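Local coordinates for DUF7790 domain-containing protein (Leptospira interrogans serogroup Icterohaemorrhagiae serovar copenhageni, PDB 6ULO) that is of unknown function but folds as a Rossmann-like alpha/beta domain, probably held at a membrane by a helix missing from this N-terminally truncated form, at residues A[56-62]-A[78-82]; A[222-228]-A[251-257]; A[260-266]-A[309-314]; A[277-282]-A[314-318]. All coordinates share one frame; numbering follows the deposited sequence.

The four contacts run across one mixed sheet of a Rossmann-like domain, and every pair touches directly except contacts 1 and 3, whose nearest atoms are about 7 Å apart. Contact 1 comes first along the chain and packs helices 57-60 and 74-82 together over strands 218-222 and 249-255. Contact 2 joins the loop after strand 218-222 to strand 249-255; its centre is about 17 Å from that of contact 1. Strand 277-282 runs antiparallel beside 249-255, and contact 4, about 9 Å from contact 2 between centres, pairs it with 315-318. Contact 3 shares Gly-314 with contact 4 and alternates with it along the chain, tying the loop before 277-282 to the final hairpin.

Contact 1. Residues A[56-62]-A[78-82]; sequences LIPHVQN and IAAWA
Asn-62 and Ala-82 bring their CA atoms to 4.2 Å where the chain leaves helix 57-60 beside the end of helix 74-82. Asn-62 N donates a nearly straight bond (165°) to Trp-81 O, 3.0 Å away, and Gln-61 CA adds a C-H...O contact to the same oxygen. Asn-62 has left-handed backbone angles, which asparagine tolerates well. In return, Val-60 O receives a C-H...O contact from Ala-82 CA at 3.3 Å; the small alanine lets the backbones come this close. The broad indole of Trp-81 carries most of the packing. Ile-57 CG1 sits 3.4 Å from the centroid of its six-membered ring, almost exactly on the normal, and Ile-57 CD1 continues over CZ2. Helix 74-82 follows strand 66-69 in the Rossmann-like fold, and here it packs with 56-62 against Ile-220 and Val-252 of the sheet. With Val-60 CG1 anti to the carbonyl carbon (chi1 -58°), CG2 falls between N and C and reaches the indole edge, 4.0 Å from Trp-81 CE3. Deeper in, Leu-56 CD1 meets Ile-78 CD1 at 3.9 Å, two flexible aliphatic ends packed above the strands. The polar edge of the indole turns elsewhere, NE1 donating to Lys-170 O.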
loop_
_atom_site.group_PDB
_atom_site.type_symbol
_atom_site.label_atom_id
_atom_site.label_comp_id
_atom_site.label_asym_id
_atom_site.label_seq_id
_atom_site.Cartn_x
_atom_site.Cartn_y
_atom_site.Cartn_z
ATOM N N LEU A 56 -1.826 0.962 13.589
ATOM C CA LEU A 56 -0.773 0.076 13.105
ATOM C C LEU A 56 0.604 0.477 13.594
ATOM O O LEU A 56 1.523 -0.350 13.524
ATOM C CB LEU A 56 -0.755 0.104 11.579
ATOM C CG LEU A 56 -2.031 -0.385 10.895
ATOM C CD1 LEU A 56 -1.940 -0.134 9.413
ATOM C CD2 LEU A 56 -2.308 -1.863 11.216
ATOM N N ILE A 57 0.793 1.741 14.021
ATOM C CA ILE A 57 2.140 2.239 14.310
ATOM C C ILE A 57 2.976 1.297 15.164
ATOM O O ILE A 57 4.099 0.982 14.768
ATOM C CB ILE A 57 2.091 3.670 14.850
ATOM C CG1 ILE A 57 1.555 4.631 13.782
ATOM C CG2 ILE A 57 3.505 4.089 15.337
ATOM C CD1 ILE A 57 1.225 6.011 14.350
ATOM N N PRO A 58 2.518 0.831 16.320
ATOM C CA PRO A 58 3.406 0.001 17.156
ATOM C C PRO A 58 3.749 -1.327 16.518
ATOM O O PRO A 58 4.777 -1.910 16.879
ATOM C CB PRO A 58 2.620 -0.198 18.460
ATOM C CG PRO A 58 1.246 0.350 18.225
ATOM C CD PRO A 58 1.266 1.217 17.003
ATOM N N HIS A 59 2.918 -1.812 15.596
ATOM C CA HIS A 59 3.186 -3.064 14.890
ATOM C C HIS A 59 4.155 -2.903 13.733
ATOM O O HIS A 59 5.018 -3.767 13.528
ATOM C CB HIS A 59 1.867 -3.636 14.390
ATOM C CG HIS A 59 0.925 -3.950 15.498
ATOM N ND1 HIS A 59 1.079 -5.060 16.296
ATOM C CD2 HIS A 59 -0.148 -3.275 15.979
ATOM C CE1 HIS A 59 0.137 -5.060 17.216
ATOM N NE2 HIS A 59 -0.620 -3.992 17.045
ATOM N N VAL A 60 4.007 -1.845 12.935
ATOM C CA VAL A 60 4.812 -1.717 11.729
ATOM C C VAL A 60 6.067 -0.875 11.889
ATOM O O VAL A 60 6.931 -0.920 11.006
ATOM C CB VAL A 60 3.968 -1.194 10.548
ATOM C CG1 VAL A 60 2.790 -2.097 10.277
ATOM C CG2 VAL A 60 3.523 0.247 10.794
ATOM N N GLN A 61 6.188 -0.080 12.948
ATOM C CA GLN A 61 7.300 0.858 13.013
ATOM C C GLN A 61 8.636 0.129 12.905
ATOM O O GLN A 61 8.873 -0.898 13.558
ATOM C CB GLN A 61 7.241 1.704 14.282
ATOM C CG GLN A 61 7.304 0.926 15.576
ATOM C CD GLN A 61 7.105 1.834 16.761
ATOM O OE1 GLN A 61 7.118 3.056 16.612
ATOM N NE2 GLN A 61 6.902 1.252 17.944
ATOM N N ASN A 62 9.497 0.638 12.016
ATOM C CA ASN A 62 10.865 0.148 11.855
ATOM C C ASN A 62 10.974 -1.286 11.356
ATOM O O ASN A 62 12.058 -1.852 11.407
ATOM C CB ASN A 62 11.682 0.331 13.132
ATOM C CG ASN A 62 11.751 1.763 13.539
ATOM O OD1 ASN A 62 11.932 2.640 12.702
ATOM N ND2 ASN A 62 11.584 2.021 14.829
ATOM N N ILE A 78 2.203 3.946 5.711
ATOM C CA ILE A 78 2.672 2.800 6.477
ATOM C C ILE A 78 4.159 2.566 6.220
ATOM O O ILE A 78 4.927 2.253 7.143
ATOM C CB ILE A 78 1.833 1.562 6.127
ATOM C CG1 ILE A 78 0.347 1.800 6.413
ATOM C CG2 ILE A 78 2.359 0.336 6.834
ATOM C CD1 ILE A 78 -0.588 0.685 5.880
ATOM N N ALA A 79 4.592 2.720 4.954
ATOM C CA ALA A 79 6.000 2.504 4.601
ATOM C C ALA A 79 6.917 3.501 5.297
ATOM O O ALA A 79 8.054 3.157 5.654
ATOM C CB ALA A 79 6.190 2.595 3.093
ATOM N N ALA A 80 6.467 4.754 5.484
ATOM C CA ALA A 80 7.305 5.704 6.207
ATOM C C ALA A 80 7.476 5.274 7.661
ATOM O O ALA A 80 8.568 5.376 8.225
ATOM C CB ALA A 80 6.708 7.114 6.111
ATOM N N TRP A 81 6.388 4.816 8.296
ATOM C CA TRP A 81 6.500 4.307 9.665
ATOM C C TRP A 81 7.454 3.124 9.724
ATOM O O TRP A 81 8.244 2.986 10.672
ATOM C CB TRP A 81 5.124 3.868 10.153
ATOM C CG TRP A 81 4.124 4.967 10.334
ATOM C CD1 TRP A 81 4.390 6.296 10.494
ATOM C CD2 TRP A 81 2.700 4.845 10.330
ATOM N NE1 TRP A 81 3.208 7.022 10.626
ATOM C CE2 TRP A 81 2.162 6.142 10.533
ATOM C CE3 TRP A 81 1.823 3.764 10.201
ATOM C CZ2 TRP A 81 0.790 6.367 10.623
ATOM C CZ3 TRP A 81 0.455 3.990 10.243
ATOM C CH2 TRP A 81 -0.044 5.269 10.490
ATOM N N ALA A 82 7.359 2.228 8.738
ATOM C CA ALA A 82 8.198 1.036 8.712
ATOM C C ALA A 82 9.629 1.337 8.301
ATOM O O ALA A 82 10.507 0.494 8.527
ATOM C CB ALA A 82 7.587 0.024 7.747
#

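Contact 2. Residues A[222-228]-A[251-257]; sequences YFSNAEE and VVRTISV
Parallel strand pairing between Tyr-222 and Val-252 passes here into a polar loop-to-strand contact, at the C-terminal end of strand 218-222 beside strand 249-255. Phe-223 N donates to Val-252 O, and within the type II' turn from Phe-223 to Ala-226, Ser-224 O accepts Thr-254 N at 2.9 Å, the donor well above the carbonyl plane. The Tyr-222 ring meets Val-252 CG1 at its edge (CD1 to CG1, 3.7 Å). Arg-253 bends at chi3 (64°), turning its guanidinium side-on to Glu-227: NE gives OE1 a 2.7 Å bond and NH2 gives OE2 one of 3.0 Å. The two planes lie 35° apart. Tyr-232 also binds this carboxylate, and Arg-253 makes a cation-pi contact with Phe-286 and bonds Gln-281, so the buried charges have several partners. Glu-228 grips Ser-256, just past strand 249-255, with both oxygens. Its OE1 takes Ser-256 OG at 2.7 Å on the syn lone pair and Asn-225 ND2 at 3.0 Å on the anti one, while OE2 accepts Ser-256 N at 2.8 Å from above the carboxylate plane. Tyr-222, Ser-224 and Thr-254 all bond Glu-50 through their hydroxyls. The loop follows one parallel strand and lies along its neighbour at their C-terminal ends, as in Rossmann-like sheets.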
loop_
_atom_site.group_PDB
_atom_site.type_symbol
_atom_site.label_atom_id
_atom_site.label_comp_id
_atom_site.label_asym_id
_atom_site.label_seq_id
_atom_site.Cartn_x
_atom_site.Cartn_y
_atom_site.Cartn_z
ATOM N N TYR A 222 0.485 -5.226 2.385
ATOM C CA TYR A 222 -0.778 -4.591 2.750
ATOM C C TYR A 222 -1.851 -4.969 1.737
ATOM O O TYR A 222 -1.684 -4.751 0.529
ATOM C CB TYR A 222 -0.585 -3.068 2.801
ATOM C CG TYR A 222 -1.891 -2.267 2.848
ATOM C CD1 TYR A 222 -2.596 -2.072 4.057
ATOM C CD2 TYR A 222 -2.418 -1.710 1.696
ATOM C CE1 TYR A 222 -3.768 -1.317 4.077
ATOM C CE2 TYR A 222 -3.585 -0.941 1.732
ATOM C CZ TYR A 222 -4.254 -0.760 2.925
ATOM O OH TYR A 222 -5.406 -0.030 2.919
ATOM N N PHE A 223 -2.949 -5.538 2.230
ATOM C CA PHE A 223 -4.068 -5.978 1.409
ATOM C C PHE A 223 -5.292 -5.088 1.503
ATOM O O PHE A 223 -6.286 -5.398 0.860
ATOM C CB PHE A 223 -4.501 -7.391 1.783
ATOM C CG PHE A 223 -3.440 -8.437 1.552
ATOM C CD1 PHE A 223 -2.802 -8.568 0.317
ATOM C CD2 PHE A 223 -3.079 -9.320 2.580
ATOM C CE1 PHE A 223 -1.845 -9.582 0.112
ATOM C CE2 PHE A 223 -2.131 -10.327 2.370
ATOM C CZ PHE A 223 -1.525 -10.450 1.148
ATOM N N SER A 224 -5.295 -4.052 2.354
ATOM C CA SER A 224 -6.542 -3.351 2.650
ATOM C C SER A 224 -7.578 -4.392 3.048
ATOM O O SER A 224 -7.216 -5.353 3.723
ATOM C CB SER A 224 -6.929 -2.438 1.475
ATOM O OG SER A 224 -8.098 -1.685 1.789
ATOM N N ASN A 225 -8.822 -4.254 2.595
ATOM C CA ASN A 225 -9.819 -5.297 2.816
ATOM C C ASN A 225 -10.048 -6.117 1.561
ATOM O O ASN A 225 -11.117 -6.729 1.406
ATOM C CB ASN A 225 -11.141 -4.731 3.369
ATOM C CG ASN A 225 -11.928 -3.961 2.341
ATOM O OD1 ASN A 225 -11.330 -3.201 1.543
ATOM N ND2 ASN A 225 -13.260 -4.100 2.354
ATOM N N ALA A 226 -9.048 -6.170 0.664
ATOM C CA ALA A 226 -9.234 -6.886 -0.597
ATOM C C ALA A 226 -9.601 -8.350 -0.390
ATOM O O ALA A 226 -10.351 -8.907 -1.199
ATOM C CB ALA A 226 -7.966 -6.787 -1.441
ATOM N N GLU A 227 -9.110 -8.972 0.693
ATOM C CA GLU A 227 -9.389 -10.384 0.918
ATOM C C GLU A 227 -10.858 -10.624 1.224
ATOM O O GLU A 227 -11.302 -11.763 1.139
ATOM C CB GLU A 227 -8.523 -10.932 2.054
ATOM C CG GLU A 227 -7.006 -10.921 1.793
ATOM C CD GLU A 227 -6.254 -11.001 3.091
ATOM O OE1 GLU A 227 -6.167 -9.952 3.760
ATOM O OE2 GLU A 227 -5.782 -12.095 3.465
ATOM N N GLU A 228 -11.612 -9.594 1.602
ATOM C CA GLU A 228 -13.038 -9.789 1.818
ATOM C C GLU A 228 -13.775 -10.153 0.543
ATOM O O GLU A 228 -14.939 -10.577 0.618
ATOM C CB GLU A 228 -13.645 -8.521 2.418
ATOM C CG GLU A 228 -13.080 -8.188 3.787
ATOM C CD GLU A 228 -14.023 -7.338 4.617
ATOM O OE1 GLU A 228 -14.206 -6.149 4.293
ATOM O OE2 GLU A 228 -14.570 -7.863 5.615
ATOM N N VAL A 251 1.690 -9.082 7.464
ATOM C CA VAL A 251 0.496 -8.732 6.701
ATOM C C VAL A 251 -0.242 -7.628 7.433
ATOM O O VAL A 251 -0.408 -7.704 8.658
ATOM C CB VAL A 251 -0.442 -9.951 6.587
ATOM C CG1 VAL A 251 -1.760 -9.571 5.919
ATOM C CG2 VAL A 251 0.223 -11.141 5.881
ATOM N N VAL A 252 -0.746 -6.645 6.699
ATOM C CA VAL A 252 -1.696 -5.671 7.199
ATOM C C VAL A 252 -2.976 -5.792 6.380
ATOM O O VAL A 252 -2.940 -5.770 5.146
ATOM C CB VAL A 252 -1.126 -4.248 7.081
ATOM C CG1 VAL A 252 -2.195 -3.205 7.513
ATOM C CG2 VAL A 252 0.178 -4.117 7.848
ATOM N N ARG A 253 -4.126 -5.885 7.061
ATOM C CA ARG A 253 -5.412 -5.966 6.375
ATOM C C ARG A 253 -6.459 -5.270 7.237
ATOM O O ARG A 253 -6.236 -4.957 8.417
ATOM C CB ARG A 253 -5.847 -7.432 6.129
ATOM C CG ARG A 253 -6.124 -8.200 7.414
ATOM C CD ARG A 253 -6.780 -9.536 7.186
ATOM N NE ARG A 253 -5.946 -10.473 6.433
ATOM C CZ ARG A 253 -5.081 -11.333 6.962
ATOM N NH1 ARG A 253 -4.858 -11.363 8.268
ATOM N NH2 ARG A 253 -4.412 -12.182 6.164
ATOM N N THR A 254 -7.618 -5.068 6.630
ATOM C CA THR A 254 -8.806 -4.659 7.368
ATOM C C THR A 254 -9.952 -5.594 7.007
ATOM O O THR A 254 -9.935 -6.279 5.972
ATOM C CB THR A 254 -9.209 -3.226 6.993
ATOM O OG1 THR A 254 -9.293 -3.097 5.566
ATOM C CG2 THR A 254 -8.216 -2.247 7.534
ATOM N N ILE A 255 -10.952 -5.632 7.896
ATOM C CA ILE A 255 -12.209 -6.322 7.633
ATOM C C ILE A 255 -13.368 -5.421 8.035
ATOM O O ILE A 255 -13.209 -4.412 8.725
ATOM C CB ILE A 255 -12.341 -7.698 8.323
ATOM C CG1 ILE A 255 -12.287 -7.555 9.851
ATOM C CG2 ILE A 255 -11.347 -8.731 7.687
ATOM C CD1 ILE A 255 -12.858 -8.807 10.566
ATOM N N SER A 256 -14.560 -5.823 7.590
ATOM C CA SER A 256 -15.743 -5.008 7.848
ATOM C C SER A 256 -16.970 -5.843 8.175
ATOM O O SER A 256 -18.080 -5.315 8.121
ATOM C CB SER A 256 -16.006 -4.083 6.645
ATOM O OG SER A 256 -16.255 -4.825 5.458
ATOM N N VAL A 257 -16.792 -7.117 8.492
ATOM C CA VAL A 257 -17.884 -8.026 8.802
ATOM C C VAL A 257 -17.669 -8.549 10.216
ATOM O O VAL A 257 -16.596 -8.424 10.802
ATOM C CB VAL A 257 -17.968 -9.198 7.794
ATOM C CG1 VAL A 257 -18.169 -8.680 6.396
ATOM C CG2 VAL A 257 -16.715 -10.024 7.861
#

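Contact 3. Residues A[260-266]-A[309-314]; sequences DLFPWSP and VDKKNG
The Phe-262 and Val-309 side chains cross at about a right angle, Val-309 CG2 coming obliquely to the ring, 3.6 Å from Phe-262 CE1, while Leu-261 CB covers one face towards the rim; with His-277 the ring makes an edge-to-face pair. This aromatic belongs to the loop between strands 249-255 and 277-282, which packs on the turn of the hairpin formed by strands 307-310 and 315-318. An Asx motif shapes that turn: Asp-310 OD1 accepts Asn-313 N at 2.8 Å from above the carboxylate plane. Asp-310 OD2 uses its syn lone pair for Asn-313 ND2 and lies in the plane of that amide. Gly-314 then takes left-handed backbone angles (81° and 46°), well suited to glycine, and its bare CA comes within 3.3 Å of Pro-263 O. Ser-265, small and polar, donates through OG to Asn-313 O at 2.8 Å, in the carbonyl plane. The rigid ring of Pro-263 rests on aliphatic Lys-311 atoms, CG against CE at 3.9 Å. A bend at chi3 (73°) brings the lysine's charged end round to the backbone carbonyl of Asp-260, whose carboxylate pairs with Arg-258. The direct bond from Lys-311 NZ to Asp-260 O is weak, and a water supplements it, donating to Asp-260 O at 2.6 Å and accepting from Lys-311 NZ at 3.0 Å.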
loop_
_atom_site.group_PDB
_atom_site.type_symbol
_atom_site.label_atom_id
_atom_site.label_comp_id
_atom_site.label_asym_id
_atom_site.label_seq_id
_atom_site.Cartn_x
_atom_site.Cartn_y
_atom_site.Cartn_z
ATOM N N ASP A 260 -19.503 -7.882 15.769
ATOM C CA ASP A 260 -19.649 -8.416 17.126
ATOM C C ASP A 260 -18.338 -9.016 17.623
ATOM O O ASP A 260 -17.992 -8.879 18.800
ATOM C CB ASP A 260 -20.785 -9.447 17.202
ATOM C CG ASP A 260 -20.547 -10.654 16.298
ATOM O OD1 ASP A 260 -20.308 -10.455 15.070
ATOM O OD2 ASP A 260 -20.566 -11.793 16.819
ATOM N N LEU A 261 -17.595 -9.698 16.745
ATOM C CA LEU A 261 -16.299 -10.262 17.113
ATOM C C LEU A 261 -15.170 -9.266 16.936
ATOM O O LEU A 261 -14.201 -9.268 17.720
ATOM C CB LEU A 261 -15.967 -11.446 16.217
ATOM C CG LEU A 261 -16.939 -12.612 16.306
ATOM C CD1 LEU A 261 -16.437 -13.679 15.319
ATOM C CD2 LEU A 261 -17.000 -13.171 17.743
ATOM N N PHE A 262 -15.299 -8.402 15.936
ATOM C CA PHE A 262 -14.211 -7.554 15.445
ATOM C C PHE A 262 -14.754 -6.133 15.338
ATOM O O PHE A 262 -15.052 -5.639 14.244
ATOM C CB PHE A 262 -13.716 -8.073 14.088
ATOM C CG PHE A 262 -13.241 -9.486 14.130
ATOM C CD1 PHE A 262 -12.137 -9.837 14.874
ATOM C CD2 PHE A 262 -13.922 -10.484 13.444
ATOM C CE1 PHE A 262 -11.689 -11.174 14.921
ATOM C CE2 PHE A 262 -13.485 -11.813 13.499
ATOM C CZ PHE A 262 -12.380 -12.149 14.248
ATOM N N PRO A 263 -14.878 -5.430 16.461
ATOM C CA PRO A 263 -15.554 -4.128 16.428
ATOM C C PRO A 263 -14.783 -3.115 15.585
ATOM O O PRO A 263 -13.547 -3.129 15.520
ATOM C CB PRO A 263 -15.621 -3.717 17.908
ATOM C CG PRO A 263 -15.518 -5.009 18.688
ATOM C CD PRO A 263 -14.617 -5.894 17.838
ATOM N N TRP A 264 -15.526 -2.243 14.905
ATOM C CA TRP A 264 -14.875 -1.218 14.093
ATOM C C TRP A 264 -14.206 -0.196 14.999
ATOM O O TRP A 264 -14.749 0.202 16.032
ATOM C CB TRP A 264 -15.891 -0.546 13.170
ATOM C CG TRP A 264 -16.509 -1.545 12.247
ATOM C CD1 TRP A 264 -16.033 -2.789 11.954
ATOM C CD2 TRP A 264 -17.744 -1.411 11.548
ATOM N NE1 TRP A 264 -16.872 -3.419 11.079
ATOM C CE2 TRP A 264 -17.951 -2.606 10.836
ATOM C CE3 TRP A 264 -18.713 -0.401 11.479
ATOM C CZ2 TRP A 264 -19.072 -2.817 10.034
ATOM C CZ3 TRP A 264 -19.828 -0.608 10.686
ATOM C CH2 TRP A 264 -20.005 -1.809 9.976
ATOM N N SER A 265 -13.016 0.228 14.627
ATOM C CA SER A 265 -12.255 1.116 15.487
ATOM C C SER A 265 -13.021 2.407 15.749
ATOM O O SER A 265 -13.683 2.930 14.840
ATOM C CB SER A 265 -10.928 1.469 14.813
ATOM O OG SER A 265 -10.241 0.276 14.479
ATOM N N PRO A 266 -12.953 2.941 16.970
ATOM C CA PRO A 266 -13.482 4.287 17.215
ATOM C C PRO A 266 -12.911 5.280 16.206
ATOM O O PRO A 266 -11.706 5.290 15.913
ATOM C CB PRO A 266 -13.008 4.601 18.646
ATOM C CG PRO A 266 -12.631 3.328 19.245
ATOM C CD PRO A 266 -12.233 2.399 18.128
ATOM N N VAL A 309 -7.906 -10.404 19.878
ATOM C CA VAL A 309 -8.656 -9.205 19.504
ATOM C C VAL A 309 -8.568 -8.148 20.606
ATOM O O VAL A 309 -8.837 -8.431 21.787
ATOM C CB VAL A 309 -10.128 -9.527 19.181
ATOM C CG1 VAL A 309 -10.823 -8.303 18.614
ATOM C CG2 VAL A 309 -10.243 -10.719 18.235
ATOM N N ASP A 310 -8.207 -6.928 20.221
ATOM C CA ASP A 310 -8.418 -5.726 21.025
ATOM C C ASP A 310 -9.766 -5.172 20.573
ATOM O O ASP A 310 -9.879 -4.525 19.526
ATOM C CB ASP A 310 -7.250 -4.766 20.823
ATOM C CG ASP A 310 -7.509 -3.358 21.377
ATOM O OD1 ASP A 310 -8.644 -3.042 21.817
ATOM O OD2 ASP A 310 -6.535 -2.562 21.371
ATOM N N LYS A 311 -10.802 -5.468 21.366
ATOM C CA LYS A 311 -12.167 -5.071 21.036
ATOM C C LYS A 311 -12.431 -3.598 21.317
ATOM O O LYS A 311 -13.392 -3.041 20.779
ATOM C CB LYS A 311 -13.183 -5.944 21.791
ATOM C CG LYS A 311 -13.160 -7.392 21.293
ATOM C CD LYS A 311 -14.243 -8.264 21.890
ATOM C CE LYS A 311 -15.574 -7.904 21.294
ATOM N NZ LYS A 311 -16.639 -8.806 21.837
ATOM N N LYS A 312 -11.593 -2.959 22.130
ATOM C CA LYS A 312 -11.770 -1.536 22.422
ATOM C C LYS A 312 -11.335 -0.681 21.240
ATOM O O LYS A 312 -12.076 0.191 20.776
ATOM C CB LYS A 312 -10.990 -1.136 23.686
ATOM C CG LYS A 312 -11.110 0.367 24.048
ATOM C CD LYS A 312 -12.565 0.713 24.323
ATOM C CE LYS A 312 -12.812 2.156 24.775
ATOM N NZ LYS A 312 -14.285 2.447 24.701
ATOM N N ASN A 313 -10.139 -0.925 20.731
ATOM C CA ASN A 313 -9.633 -0.098 19.647
ATOM C C ASN A 313 -9.909 -0.702 18.281
ATOM O O ASN A 313 -9.751 -0.001 17.262
ATOM C CB ASN A 313 -8.136 0.147 19.855
ATOM C CG ASN A 313 -7.875 0.856 21.133
ATOM O OD1 ASN A 313 -8.270 2.007 21.284
ATOM N ND2 ASN A 313 -7.274 0.166 22.090
ATOM N N GLY A 314 -10.311 -1.969 18.218
ATOM C CA GLY A 314 -10.634 -2.547 16.932
ATOM C C GLY A 314 -9.443 -3.016 16.120
ATOM O O GLY A 314 -9.352 -2.711 14.929
HETATM O O HOH W 1 -19.174 -7.674 20.808
#

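Contact 4. Residues A[277-282]-A[314-318]; sequences HYCVQK and GITVV
Two parallel strands, 277-282 and 315-318, pair here near one margin of the mixed sheet, their axes 22° apart. Tyr-278 N bonds Gly-314 O, Thr-316 N bonds Tyr-278 O, Val-280 N bonds Thr-316 O and Val-318 N bonds Val-280 O, a regular alternation. A water carries the link further, accepting from Lys-282 N and donating to Val-318 O at 2.6 Å. At the start of the pair, His-277 has CG anti to its backbone N (chi1 -174°), and this lays the imidazole over the peptide joining Gly-314 and Ile-315, CE1 3.2 Å from Gly-314 C; the glycine gives the flat ring a bare surface. At the ring's edge, His-277 NE2 and Thr-316 OG1 share a 2.7 Å hydrogen bond, while ND1 is held by Pro-263 O. Cys-279, Gln-281, Thr-316 and Val-318 line the face covered by helices 283-291 and 299-306. There Cys-279 SG touches Val-318 CG2 at 3.7 Å, and Gln-281 runs alongside Val-318, its amide bonded to Arg-253 and Asn-285. On the other face, Val-280 CG2 meets Val-317 CG2 at 4.0 Å, both beta-branched and suited to strands, and Ile-315 CG1 lies by Tyr-278 CB. Gly-314 and Ile-315 together oppose Asp-310 in a G1 beta bulge, a classic feature of tight beta hairpins such as the one that finishes this Rossmann-like sheet.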
loop_
_atom_site.group_PDB
_atom_site.type_symbol
_atom_site.label_atom_id
_atom_site.label_comp_id
_atom_site.label_asym_id
_atom_site.label_seq_id
_atom_site.Cartn_x
_atom_site.Cartn_y
_atom_site.Cartn_z
ATOM N N HIS A 277 -12.259 -2.892 11.070
ATOM C CA HIS A 277 -11.402 -3.482 12.085
ATOM C C HIS A 277 -10.064 -3.802 11.423
ATOM O O HIS A 277 -10.031 -4.231 10.262
ATOM C CB HIS A 277 -12.078 -4.756 12.622
ATOM C CG HIS A 277 -11.365 -5.391 13.770
ATOM N ND1 HIS A 277 -11.734 -5.165 15.085
ATOM C CD2 HIS A 277 -10.356 -6.292 13.812
ATOM C CE1 HIS A 277 -10.954 -5.879 15.881
ATOM N NE2 HIS A 277 -10.114 -6.581 15.133
ATOM N N TYR A 278 -8.964 -3.555 12.136
ATOM C CA TYR A 278 -7.617 -3.673 11.581
ATOM C C TYR A 278 -7.016 -4.993 12.034
ATOM O O TYR A 278 -7.346 -5.501 13.115
ATOM C CB TYR A 278 -6.764 -2.466 12.055
ATOM C CG TYR A 278 -7.313 -1.195 11.469
ATOM C CD1 TYR A 278 -6.726 -0.609 10.347
ATOM C CD2 TYR A 278 -8.465 -0.588 12.000
ATOM C CE1 TYR A 278 -7.284 0.525 9.774
ATOM C CE2 TYR A 278 -9.032 0.534 11.426
ATOM C CZ TYR A 278 -8.426 1.089 10.314
ATOM O OH TYR A 278 -8.984 2.190 9.723
ATOM N N CYS A 279 -6.090 -5.532 11.255
ATOM C CA CYS A 279 -5.509 -6.819 11.600
ATOM C C CYS A 279 -4.077 -6.897 11.077
ATOM O O CYS A 279 -3.801 -6.560 9.913
ATOM C CB CYS A 279 -6.365 -7.933 11.007
ATOM S SG CYS A 279 -5.776 -9.606 11.313
ATOM N N VAL A 280 -3.168 -7.355 11.935
ATOM C CA VAL A 280 -1.809 -7.698 11.515
ATOM C C VAL A 280 -1.569 -9.186 11.781
ATOM O O VAL A 280 -2.231 -9.808 12.621
ATOM C CB VAL A 280 -0.728 -6.821 12.182
ATOM C CG1 VAL A 280 -0.965 -5.398 11.813
ATOM C CG2 VAL A 280 -0.741 -7.006 13.688
ATOM N N GLN A 281 -0.596 -9.747 11.069
ATOM C CA GLN A 281 -0.330 -11.180 11.130
ATOM C C GLN A 281 1.046 -11.390 10.537
ATOM O O GLN A 281 1.320 -10.896 9.442
ATOM C CB GLN A 281 -1.364 -11.933 10.284
ATOM C CG GLN A 281 -1.120 -13.422 10.136
ATOM C CD GLN A 281 -2.227 -14.127 9.368
ATOM O OE1 GLN A 281 -3.008 -13.486 8.637
ATOM N NE2 GLN A 281 -2.307 -15.450 9.534
ATOM N N LYS A 282 1.910 -12.128 11.210
ATOM C CA LYS A 282 3.207 -12.391 10.576
ATOM C C LYS A 282 3.007 -13.087 9.235
ATOM O O LYS A 282 2.166 -13.983 9.107
ATOM C CB LYS A 282 4.099 -13.236 11.496
ATOM C CG LYS A 282 4.754 -12.427 12.629
ATOM C CD LYS A 282 5.678 -13.268 13.483
ATOM C CE LYS A 282 6.483 -12.402 14.445
ATOM N NZ LYS A 282 7.355 -13.206 15.331
ATOM N N GLY A 314 -10.311 -1.969 18.218
ATOM C CA GLY A 314 -10.634 -2.547 16.932
ATOM C C GLY A 314 -9.443 -3.016 16.120
ATOM O O GLY A 314 -9.352 -2.711 14.929
ATOM N N ILE A 315 -8.513 -3.732 16.743
ATOM C CA ILE A 315 -7.369 -4.294 16.048
ATOM C C ILE A 315 -7.081 -5.693 16.594
ATOM O O ILE A 315 -7.182 -5.938 17.801
ATOM C CB ILE A 315 -6.159 -3.330 16.098
ATOM C CG1 ILE A 315 -4.960 -3.926 15.346
ATOM C CG2 ILE A 315 -5.810 -2.965 17.553
ATOM C CD1 ILE A 315 -3.841 -2.906 15.047
ATOM N N THR A 316 -6.713 -6.598 15.688
ATOM C CA THR A 316 -6.424 -7.999 15.978
ATOM C C THR A 316 -5.007 -8.332 15.520
ATOM O O THR A 316 -4.531 -7.810 14.503
ATOM C CB THR A 316 -7.454 -8.870 15.230
ATOM O OG1 THR A 316 -8.727 -8.758 15.876
ATOM C CG2 THR A 316 -7.084 -10.321 15.176
ATOM N N VAL A 317 -4.329 -9.180 16.296
ATOM C CA VAL A 317 -3.105 -9.849 15.862
ATOM C C VAL A 317 -3.461 -11.304 15.637
ATOM O O VAL A 317 -3.939 -11.970 16.558
ATOM C CB VAL A 317 -2.001 -9.746 16.924
ATOM C CG1 VAL A 317 -0.755 -10.500 16.484
ATOM C CG2 VAL A 317 -1.720 -8.288 17.297
ATOM N N VAL A 318 -3.212 -11.821 14.438
ATOM C CA VAL A 318 -3.361 -13.256 14.211
ATOM C C VAL A 318 -2.033 -13.897 14.591
ATOM O O VAL A 318 -1.073 -13.890 13.797
ATOM C CB VAL A 318 -3.779 -13.612 12.782
ATOM C CG1 VAL A 318 -3.787 -15.126 12.596
ATOM C CG2 VAL A 318 -5.155 -13.036 12.463
HETATM O O HOH W 2 1.507 -13.355 13.793
#